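Local coordinates for SusD homolog (Bacteroides thetaiotaomicron VPI-5482, PDB 3IHV), which probably binds glycans at the outer membrane, as a SusD-family protein that would serve sugar uptake by a partner transporter, at residues A[121-126]-A[191-196]; A[197-202]-A[224-229]; A[204-209]-A[217-222]; A[407-412]-A[449-454]. All coordinates share one frame; numbering follows the deposited sequence.

How the interactions relate
The four contacts lie in a chain rich in helices. Phe193, in the loop leading into helix 195-210, packs on helix 107-135 in interaction 1. The helix itself pairs with helix 219-232 in interactions 2 and 3. Those two lie about 11 Å apart between centres and touch where Thr226 meets Tyr206. Interaction 3 lies nearer the loop that joins the two helices. Interaction 4 comes last in the chain, on helices 397-412 and 448-463. Trp220 of interaction 3 packs on its Glu410, with centres about 13 Å apart. Interactions 1 and 4, about 28 Å apart between centres, do not touch. Helix 219-232 thus lies between helices 195-210 and 397-412, touching both.

Interaction 1 (A[121-126]-A[191-196]); sequences RALRGM and YRFSKG. With EDO (1,2-ethanediol), chain N.
Ala122, on helix 107-135, sets its methyl group squarely over the face of the Phe193 ring. Ala122 CB lies 3.5 Å from the ring centroid and only 7° off the ring normal, a clear CH-pi contact. All six ring carbons are at nearly the same distance from it, with Phe193 CG at 3.6 Å from Ala122 CB. Ala122 CA and Phe193 CA are the nearest such pair of the two segments, at 7.2 Å. Leu123 works at the rim instead. Its CD2 methyl lies in the ring plane, 3.9 Å from Phe193 CE2. The same leucine also packs on Val27 and Tyr28 of helix 17-29. One turn beyond Ala122 comes Met126, present as selenomethionine. Its CG is anti to the backbone N (chi1 -175°) and the chain runs on extended, which carries SE out to the ring. Met126 SE stops 4.0 Å from Phe193 CZ. It is 77° off the ring normal, so this Met-aromatic contact is made at the edge. Phe193 itself belongs to the loop just before helix 195-210. Its backbone N is bonded to Tyr28 OH and its O to Arg186 NH1. Nearby, O1 of an ethanediol, probably from the crystallisation liquor, donates to Tyr191 O at 2.8 Å. No hydrogen bond joins the two segments directly. The contact is therefore apolar and buried: a methyl over the ring face and two side chains at its edge are likely to limit how it can turn, while the loop's polar backbone atoms at Phe193 are satisfied elsewhere.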
# COMPACT_ATOMS: atom_id res chain seq x y z
N ARG A 121 -2.00 17.18 8.92
CA ARG A 121 -0.76 16.73 9.51
C ARG A 121 -0.60 15.22 9.31
O ARG A 121 0.53 14.77 9.09
CB ARG A 121 -0.66 17.10 11.00
CG ARG A 121 -0.54 18.58 11.26
CD ARG A 121 -0.12 18.92 12.70
NE ARG A 121 1.26 18.52 12.98
CZ ARG A 121 1.92 18.79 14.11
NH1 ARG A 121 1.34 19.45 15.10
NH2 ARG A 121 3.16 18.38 14.25
N ALA A 122 -1.69 14.46 9.42
CA ALA A 122 -1.63 13.01 9.18
C ALA A 122 -1.21 12.74 7.73
O ALA A 122 -0.37 11.89 7.47
CB ALA A 122 -2.96 12.32 9.52
N LEU A 123 -1.79 13.48 6.79
CA LEU A 123 -1.44 13.34 5.38
C LEU A 123 0.03 13.69 5.17
O LEU A 123 0.76 12.97 4.49
CB LEU A 123 -2.33 14.22 4.54
CG LEU A 123 -3.75 13.67 4.26
CD1 LEU A 123 -4.68 14.79 3.82
CD2 LEU A 123 -3.74 12.49 3.26
N ARG A 124 0.47 14.80 5.76
CA ARG A 124 1.87 15.21 5.65
C ARG A 124 2.82 14.12 6.20
O ARG A 124 3.84 13.77 5.58
CB ARG A 124 2.09 16.55 6.33
CG ARG A 124 3.50 17.08 6.14
CD ARG A 124 3.66 18.52 6.60
NE ARG A 124 3.49 18.64 8.03
CZ ARG A 124 3.46 19.79 8.70
NH1 ARG A 124 3.56 20.95 8.06
NH2 ARG A 124 3.32 19.79 10.01
N GLY A 125 2.44 13.51 7.31
CA GLY A 125 3.20 12.39 7.89
C GLY A 125 3.25 11.20 6.93
O GLY A 125 4.31 10.58 6.75
N MSE A 126 2.11 10.90 6.31
CA MSE A 126 1.99 9.82 5.34
C MSE A 126 2.91 10.11 4.13
O MSE A 126 3.63 9.21 3.67
CB MSE A 126 0.53 9.66 4.91
CG MSE A 126 0.30 8.49 3.99
SE MSE A 126 -1.63 8.34 3.74
CE MSE A 126 -1.74 7.36 2.06
N TYR A 191 -13.29 7.78 4.14
CA TYR A 191 -11.99 7.87 3.44
C TYR A 191 -11.14 9.04 3.90
O TYR A 191 -10.24 9.48 3.18
CB TYR A 191 -12.17 7.93 1.92
CG TYR A 191 -13.05 6.83 1.34
CD1 TYR A 191 -12.58 5.54 1.20
CD2 TYR A 191 -14.36 7.10 0.91
CE1 TYR A 191 -13.38 4.52 0.66
CE2 TYR A 191 -15.15 6.10 0.39
CZ TYR A 191 -14.66 4.82 0.26
OH TYR A 191 -15.44 3.83 -0.25
N ARG A 192 -11.45 9.56 5.09
CA ARG A 192 -10.67 10.60 5.70
C ARG A 192 -10.04 10.06 6.99
O ARG A 192 -10.51 9.06 7.59
CB ARG A 192 -11.53 11.82 5.98
CG ARG A 192 -11.89 12.53 4.69
CD ARG A 192 -12.87 13.53 4.82
NE ARG A 192 -12.49 14.58 5.74
CZ ARG A 192 -13.31 15.56 6.07
NH1 ARG A 192 -14.50 15.66 5.48
NH2 ARG A 192 -12.94 16.46 6.97
N PHE A 193 -8.94 10.67 7.37
CA PHE A 193 -8.27 10.29 8.60
C PHE A 193 -9.14 10.48 9.85
O PHE A 193 -9.75 11.54 10.07
CB PHE A 193 -6.98 11.12 8.81
CG PHE A 193 -5.75 10.48 8.23
CD1 PHE A 193 -5.11 9.46 8.92
CD2 PHE A 193 -5.23 10.88 7.02
CE1 PHE A 193 -3.98 8.84 8.41
CE2 PHE A 193 -4.09 10.26 6.50
CZ PHE A 193 -3.46 9.25 7.21
N SER A 194 -9.09 9.46 10.69
CA SER A 194 -9.68 9.44 12.01
C SER A 194 -8.61 8.82 12.92
O SER A 194 -7.59 8.36 12.43
CB SER A 194 -10.96 8.66 12.07
OG SER A 194 -12.00 9.38 11.40
N LYS A 195 -8.88 8.77 14.22
CA LYS A 195 -7.87 8.35 15.19
C LYS A 195 -7.29 6.98 14.94
O LYS A 195 -6.08 6.76 15.12
CB LYS A 195 -8.40 8.43 16.63
CG LYS A 195 -7.25 8.48 17.62
CD LYS A 195 -7.63 8.24 19.07
CE LYS A 195 -8.62 9.21 19.63
NZ LYS A 195 -8.11 10.62 19.76
N GLY A 196 -8.14 6.04 14.53
CA GLY A 196 -7.67 4.67 14.26
C GLY A 196 -6.61 4.61 13.20
O GLY A 196 -5.61 3.93 13.36
C1 EDO N . -6.69 8.92 3.50
O1 EDO N . -7.81 8.79 4.41
C2 EDO N . -6.94 8.14 2.20
O2 EDO N . -8.19 8.44 1.56

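Interaction 2 (A[197-202]-A[224-229]); sequences AALGLL and AKTARI
An antiparallel helix pair, formed by helices 195-210 and 219-232, is held here by Leu199, Leu202, Thr226 and Ile229. Such pairs suit the helical, TPR-related character of the SusD family. The axes of the two short segments come within 8.6 Å at an angle of 156°. Thr226 is the central side chain. Its CG2 is anti to the backbone N and points at the other helix, where it lies 3.4 Å from Leu199 O. The same methyl meets Leu199 CD2 at 3.9 Å and Leu202 CB at 4.1 Å. The polar groups are used elsewhere: Thr226 OG1 bonds to Ala222 O, one turn back in its own helix, and Leu199 O is bonded to Thr203 OG1. One turn on from Thr226, Ile229 offers its CG2 branch to Leu199 CD1 at 3.9 Å, the two side chains crossing at about a right angle. No hydrogen bond joins the two segments. Around them, helix 159-176 receives Leu199 and Leu202, strand 259-263 meets helix 195-210 at Ala197 and Leu201, and helix 397-412 packs against helix 219-232, with Tyr404 touching Ala227.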
# COMPACT_ATOMS: atom_id res chain seq x y z
N ALA A 197 -6.80 5.37 12.12
CA ALA A 197 -5.83 5.45 11.06
C ALA A 197 -4.55 6.11 11.50
O ALA A 197 -3.47 5.71 11.08
CB ALA A 197 -6.39 6.19 9.84
N ALA A 198 -4.67 7.18 12.29
CA ALA A 198 -3.48 7.84 12.81
C ALA A 198 -2.68 6.90 13.69
O ALA A 198 -1.44 6.82 13.54
CB ALA A 198 -3.86 9.16 13.61
N LEU A 199 -3.34 6.17 14.58
CA LEU A 199 -2.62 5.24 15.46
C LEU A 199 -2.05 4.07 14.64
O LEU A 199 -0.94 3.63 14.88
CB LEU A 199 -3.54 4.67 16.53
CG LEU A 199 -4.03 5.59 17.64
CD1 LEU A 199 -5.34 5.04 18.29
CD2 LEU A 199 -2.91 5.78 18.66
N GLY A 200 -2.85 3.57 13.70
CA GLY A 200 -2.36 2.47 12.85
C GLY A 200 -1.13 2.83 12.04
O GLY A 200 -0.12 2.08 11.98
N LEU A 201 -1.19 4.01 11.40
CA LEU A 201 -0.07 4.44 10.59
C LEU A 201 1.16 4.71 11.46
O LEU A 201 2.26 4.34 11.08
CB LEU A 201 -0.44 5.67 9.75
CG LEU A 201 0.69 6.19 8.84
CD1 LEU A 201 1.12 5.12 7.87
CD2 LEU A 201 0.22 7.44 8.11
N LEU A 202 0.97 5.32 12.62
CA LEU A 202 2.09 5.58 13.54
C LEU A 202 2.75 4.26 13.97
O LEU A 202 3.96 4.19 14.09
CB LEU A 202 1.65 6.42 14.72
CG LEU A 202 2.76 6.82 15.68
CD1 LEU A 202 3.93 7.49 14.94
CD2 LEU A 202 2.22 7.70 16.85
N ALA A 224 4.56 -1.15 19.47
CA ALA A 224 3.69 -2.01 20.28
C ALA A 224 2.76 -1.19 21.18
O ALA A 224 1.60 -1.52 21.31
CB ALA A 224 4.53 -2.98 21.13
N LYS A 225 3.30 -0.15 21.84
CA LYS A 225 2.47 0.68 22.73
C LYS A 225 1.38 1.45 21.96
O LYS A 225 0.26 1.61 22.45
CB LYS A 225 3.34 1.61 23.54
CG LYS A 225 4.11 0.83 24.59
CD LYS A 225 4.93 1.70 25.52
CE LYS A 225 5.48 0.85 26.65
NZ LYS A 225 6.24 1.68 27.61
N THR A 226 1.73 1.93 20.79
CA THR A 226 0.79 2.63 19.93
C THR A 226 -0.31 1.68 19.48
O THR A 226 -1.50 1.98 19.59
CB THR A 226 1.52 3.24 18.74
OG1 THR A 226 2.54 4.10 19.23
CG2 THR A 226 0.54 4.07 17.88
N ALA A 227 0.07 0.52 18.95
CA ALA A 227 -0.94 -0.47 18.50
C ALA A 227 -1.84 -0.90 19.66
O ALA A 227 -3.04 -1.08 19.47
CB ALA A 227 -0.29 -1.69 17.89
N ARG A 228 -1.27 -1.08 20.85
CA ARG A 228 -2.06 -1.45 22.04
C ARG A 228 -3.24 -0.48 22.26
O ARG A 228 -4.35 -0.91 22.58
CB ARG A 228 -1.16 -1.46 23.28
CG ARG A 228 -1.83 -1.88 24.59
CD ARG A 228 -0.88 -1.63 25.79
NE ARG A 228 0.23 -2.57 25.85
CZ ARG A 228 1.38 -2.35 26.49
NH1 ARG A 228 1.64 -1.19 27.07
NH2 ARG A 228 2.31 -3.29 26.48
N ILE A 229 -2.99 0.82 22.13
CA ILE A 229 -4.03 1.83 22.35
C ILE A 229 -5.17 1.55 21.37
O ILE A 229 -6.36 1.47 21.76
CB ILE A 229 -3.47 3.28 22.10
CG1 ILE A 229 -2.47 3.64 23.22
CG2 ILE A 229 -4.59 4.33 22.03
CD1 ILE A 229 -1.61 4.84 22.93

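Interaction 3 (A[204-209]-A[217-222]); sequences KVYATW and ESKWEA. With EDO (1,2-ethanediol), chain H.
Lys219 lays its aliphatic chain across the face of the Trp209 indole, and its charge completes a cation-pi contact there. Lys219 CE is 3.7 Å from the centroid of the Trp209 six-membered ring and 12° off the normal. Lys219 NZ is 4.5 Å from the same centroid. A bend at chi2 (-51°) turns the chain along the indole, with Lys219 CG near the five-membered ring. NZ also donates to O2 of an ethanediol at 2.8 Å, a molecule probably from the crystallisation liquor. That ethanediol is bonded to Glu167 OE2 as well. Tyr206 lies beside the lysine. Ala222 CB sits over the centre of its ring, 3.5 Å from the Tyr206 centroid and 6° off the normal, a CH-pi contact. The backbone also takes part: Tyr206 O lies 3.4 Å from Lys219 CB. Tyr206 OH is hydrogen-bonded to Glu167 OE2. With an alanine here instead of Tyr206, the Ala222 methyl is likely to lose the ring face it rests on, and Glu167 one of its hydrogen-bond partners. On the far flank, Ala207 CB meets Trp220 CZ3 at 4.0 Å. Ala207 O lies over one face of that indole, 3.8 Å from Trp220 CH2. No hydrogen bond crosses between the two segments. The contact closes the short loop between helices 195-210 and 219-232. Helix 159-176 borders it through Tyr163, which stacks on Trp209, and through Glu167. Helix 397-412 covers Trp220 with Glu406 and Glu410.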
# COMPACT_ATOMS: atom_id res chain seq x y z
N LYS A 204 2.96 1.56 12.13
CA LYS A 204 3.78 1.13 10.98
C LYS A 204 5.06 1.97 10.83
O LYS A 204 6.10 1.46 10.48
CB LYS A 204 2.98 1.08 9.69
CG LYS A 204 3.78 0.62 8.45
CD LYS A 204 2.90 0.41 7.23
CE LYS A 204 2.18 -0.91 7.30
NZ LYS A 204 1.50 -1.27 6.04
N VAL A 205 4.94 3.26 11.08
CA VAL A 205 6.10 4.17 11.07
C VAL A 205 7.10 3.76 12.10
O VAL A 205 8.28 3.63 11.79
CB VAL A 205 5.61 5.63 11.30
CG1 VAL A 205 6.77 6.60 11.68
CG2 VAL A 205 4.78 6.12 10.09
N TYR A 206 6.65 3.52 13.34
CA TYR A 206 7.59 3.08 14.35
C TYR A 206 8.23 1.74 14.02
O TYR A 206 9.43 1.56 14.25
CB TYR A 206 6.94 2.96 15.72
CG TYR A 206 6.61 4.27 16.43
CD1 TYR A 206 7.58 5.26 16.58
CD2 TYR A 206 5.43 4.42 17.11
CE1 TYR A 206 7.29 6.46 17.26
CE2 TYR A 206 5.14 5.57 17.84
CZ TYR A 206 6.09 6.58 17.94
OH TYR A 206 5.81 7.73 18.64
N ALA A 207 7.43 0.79 13.53
CA ALA A 207 7.99 -0.53 13.17
C ALA A 207 9.09 -0.40 12.09
O ALA A 207 10.12 -1.06 12.16
CB ALA A 207 6.86 -1.48 12.68
N THR A 208 8.87 0.48 11.12
CA THR A 208 9.81 0.66 10.00
C THR A 208 11.09 1.35 10.52
O THR A 208 12.21 0.96 10.20
CB THR A 208 9.17 1.41 8.82
OG1 THR A 208 7.92 0.77 8.44
CG2 THR A 208 10.15 1.50 7.62
N TRP A 209 10.90 2.37 11.37
CA TRP A 209 11.98 3.10 12.02
C TRP A 209 12.88 2.17 12.80
O TRP A 209 14.12 2.36 12.84
CB TRP A 209 11.36 4.16 12.92
CG TRP A 209 12.20 5.24 13.45
CD1 TRP A 209 13.57 5.33 13.51
CD2 TRP A 209 11.69 6.37 14.13
NE1 TRP A 209 13.93 6.52 14.12
CE2 TRP A 209 12.79 7.16 14.52
CE3 TRP A 209 10.39 6.81 14.42
CZ2 TRP A 209 12.63 8.38 15.20
CZ3 TRP A 209 10.24 8.03 15.10
CH2 TRP A 209 11.35 8.78 15.47
N GLU A 217 16.20 0.38 17.43
CA GLU A 217 15.47 -0.73 18.06
C GLU A 217 14.53 -0.35 19.20
O GLU A 217 13.62 -1.13 19.53
CB GLU A 217 16.46 -1.87 18.39
CG GLU A 217 16.76 -2.57 17.08
CD GLU A 217 17.82 -3.62 17.09
OE1 GLU A 217 18.55 -3.81 18.10
OE2 GLU A 217 17.92 -4.25 16.02
N SER A 218 14.68 0.87 19.75
CA SER A 218 13.77 1.38 20.78
C SER A 218 12.37 1.60 20.25
O SER A 218 11.40 1.65 21.02
CB SER A 218 14.30 2.72 21.38
OG SER A 218 14.19 3.81 20.47
N LYS A 219 12.23 1.69 18.93
CA LYS A 219 10.92 1.96 18.34
C LYS A 219 9.99 0.76 18.29
O LYS A 219 8.79 0.92 18.01
CB LYS A 219 11.08 2.65 16.98
CG LYS A 219 11.86 3.99 17.03
CD LYS A 219 11.36 4.97 18.07
CE LYS A 219 12.27 6.23 18.15
NZ LYS A 219 12.01 7.19 19.25
N TRP A 220 10.50 -0.46 18.52
CA TRP A 220 9.61 -1.61 18.57
C TRP A 220 8.62 -1.45 19.73
O TRP A 220 7.41 -1.70 19.59
CB TRP A 220 10.39 -2.90 18.73
CG TRP A 220 11.18 -3.35 17.51
CD1 TRP A 220 12.53 -3.51 17.45
CD2 TRP A 220 10.67 -3.75 16.25
NE1 TRP A 220 12.89 -3.98 16.23
CE2 TRP A 220 11.77 -4.12 15.46
CE3 TRP A 220 9.41 -3.81 15.70
CZ2 TRP A 220 11.64 -4.56 14.17
CZ3 TRP A 220 9.28 -4.23 14.38
CH2 TRP A 220 10.38 -4.60 13.63
N GLU A 221 9.14 -1.04 20.86
CA GLU A 221 8.30 -0.76 22.01
C GLU A 221 7.29 0.33 21.68
O GLU A 221 6.14 0.22 22.06
CB GLU A 221 9.17 -0.34 23.19
CG GLU A 221 8.38 0.14 24.39
CD GLU A 221 9.24 0.50 25.56
OE1 GLU A 221 10.48 0.37 25.47
OE2 GLU A 221 8.64 0.89 26.57
N ALA A 222 7.71 1.37 20.94
CA ALA A 222 6.79 2.46 20.58
C ALA A 222 5.69 1.93 19.66
O ALA A 222 4.51 2.27 19.80
CB ALA A 222 7.55 3.63 19.93
C1 EDO H . 8.35 7.64 22.01
O1 EDO H . 9.55 7.92 22.75
C2 EDO H . 8.80 6.92 20.76
O2 EDO H . 9.43 7.88 19.94

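Interaction 4 (A[407-412]-A[449-454]); sequences ALNEWK and TSFREA
Arg452 NH2 is gripped by two carboxylates, Glu410 across the contact and Glu448 one turn back in its own helix. The bond from Arg452 NH2 to Glu410 OE1 is 2.9 Å long and nearly straight, with an N-H...O angle of 171°. Arg452 NE donates to Glu410 OE2, also at 2.9 Å. The guanidinium therefore meets the carboxylate side-on, one nitrogen to each oxygen. Both oxygens are met on the syn side and lie near the guanidinium plane, although the two flat groups are turned 38° apart. A bend in the arginine at chi3 (-65°) swings its head toward helix 397-412. The glutamate is bent too, at chi2, and it packs on Trp220 of helix 219-232. Asn409 provides the other half of the contact. Its CG lies 3.6 Å from Phe451 CD2, and its CB is equally near that atom. Asn409 ND2 comes within 3.5 Å of Arg452 N, but both are donors and no bond forms. The amide instead donates through ND2 to Glu448 O. Phe451 meets Tyr420 edge-to-face. The short segments run antiparallel, and their axes approach to 9.9 Å. A leucine in place of Arg452 would probably leave Glu410 without its two-bond partner and Glu448 without the arginine charge. The chemistry is thus divided: a partly buried, two-pronged salt bridge on one flank, and an amide against a ring on the other. The arginine probably favours the ionised form of both glutamates.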
# COMPACT_ATOMS: atom_id res chain seq x y z
N ALA A 407 5.81 -6.41 16.60
CA ALA A 407 6.54 -5.48 17.48
C ALA A 407 6.65 -5.98 18.90
O ALA A 407 7.72 -5.84 19.55
CB ALA A 407 5.87 -4.06 17.47
N LEU A 408 5.57 -6.57 19.43
CA LEU A 408 5.65 -7.17 20.76
C LEU A 408 6.76 -8.22 20.82
O LEU A 408 7.54 -8.27 21.77
CB LEU A 408 4.33 -7.82 21.15
CG LEU A 408 3.20 -6.86 21.59
CD1 LEU A 408 1.88 -7.61 21.64
CD2 LEU A 408 3.58 -6.29 22.95
N ASN A 409 6.82 -9.07 19.80
CA ASN A 409 7.81 -10.16 19.78
C ASN A 409 9.20 -9.58 19.69
O ASN A 409 10.11 -10.08 20.34
CB ASN A 409 7.51 -11.09 18.60
CG ASN A 409 8.47 -12.24 18.50
OD1 ASN A 409 8.64 -13.00 19.45
ND2 ASN A 409 9.05 -12.41 17.32
N GLU A 410 9.37 -8.51 18.91
CA GLU A 410 10.68 -7.90 18.79
C GLU A 410 11.10 -7.24 20.10
O GLU A 410 12.23 -7.41 20.59
CB GLU A 410 10.69 -6.85 17.67
CG GLU A 410 10.45 -7.37 16.28
CD GLU A 410 11.52 -8.32 15.75
OE1 GLU A 410 12.68 -8.33 16.26
OE2 GLU A 410 11.17 -9.06 14.79
N TRP A 411 10.19 -6.47 20.69
CA TRP A 411 10.50 -5.78 21.95
C TRP A 411 10.76 -6.72 23.15
O TRP A 411 11.77 -6.57 23.88
CB TRP A 411 9.38 -4.79 22.24
CG TRP A 411 9.34 -4.20 23.54
CD1 TRP A 411 10.39 -3.82 24.33
CD2 TRP A 411 8.15 -3.81 24.24
NE1 TRP A 411 9.92 -3.28 25.48
CE2 TRP A 411 8.55 -3.24 25.45
CE3 TRP A 411 6.79 -3.88 23.93
CZ2 TRP A 411 7.64 -2.76 26.40
CZ3 TRP A 411 5.87 -3.41 24.86
CH2 TRP A 411 6.31 -2.84 26.08
N LYS A 412 9.86 -7.68 23.32
CA LYS A 412 9.94 -8.62 24.43
C LYS A 412 10.82 -9.83 24.16
O LYS A 412 11.02 -10.63 25.07
CB LYS A 412 8.55 -9.16 24.74
CG LYS A 412 7.43 -8.13 24.89
CD LYS A 412 7.49 -7.39 26.13
CE LYS A 412 6.15 -6.71 26.39
NZ LYS A 412 6.20 -5.96 27.68
N THR A 449 12.42 -16.42 17.34
CA THR A 449 12.73 -16.66 15.94
C THR A 449 11.60 -17.26 15.15
O THR A 449 11.29 -16.79 14.05
CB THR A 449 13.92 -17.59 15.83
OG1 THR A 449 15.02 -16.95 16.49
CG2 THR A 449 14.26 -17.87 14.35
N SER A 450 10.97 -18.29 15.70
CA SER A 450 9.90 -18.95 14.98
C SER A 450 8.63 -18.11 14.93
O SER A 450 7.88 -18.17 13.95
CB SER A 450 9.66 -20.36 15.54
OG SER A 450 9.24 -20.35 16.90
N PHE A 451 8.38 -17.31 15.96
CA PHE A 451 7.21 -16.42 15.92
C PHE A 451 7.44 -15.33 14.88
O PHE A 451 6.53 -14.97 14.10
CB PHE A 451 6.94 -15.83 17.29
CG PHE A 451 5.63 -15.14 17.37
CD1 PHE A 451 4.50 -15.84 17.75
CD2 PHE A 451 5.55 -13.78 17.11
CE1 PHE A 451 3.26 -15.18 17.85
CE2 PHE A 451 4.35 -13.11 17.22
CZ PHE A 451 3.20 -13.81 17.58
N ARG A 452 8.66 -14.83 14.82
CA ARG A 452 9.03 -13.83 13.83
C ARG A 452 8.78 -14.36 12.41
O ARG A 452 8.17 -13.67 11.56
CB ARG A 452 10.48 -13.44 14.00
CG ARG A 452 10.94 -12.45 12.89
CD ARG A 452 12.39 -12.10 12.97
NE ARG A 452 12.72 -11.38 14.17
CZ ARG A 452 13.46 -11.84 15.17
NH1 ARG A 452 14.01 -13.06 15.15
NH2 ARG A 452 13.64 -11.08 16.22
N GLU A 453 9.20 -15.60 12.16
CA GLU A 453 9.03 -16.24 10.86
C GLU A 453 7.55 -16.39 10.57
O GLU A 453 7.11 -16.09 9.43
CB GLU A 453 9.76 -17.61 10.83
N ALA A 454 6.76 -16.78 11.59
CA ALA A 454 5.32 -16.94 11.40
C ALA A 454 4.65 -15.63 11.06
O ALA A 454 3.78 -15.60 10.16
CB ALA A 454 4.63 -17.56 12.68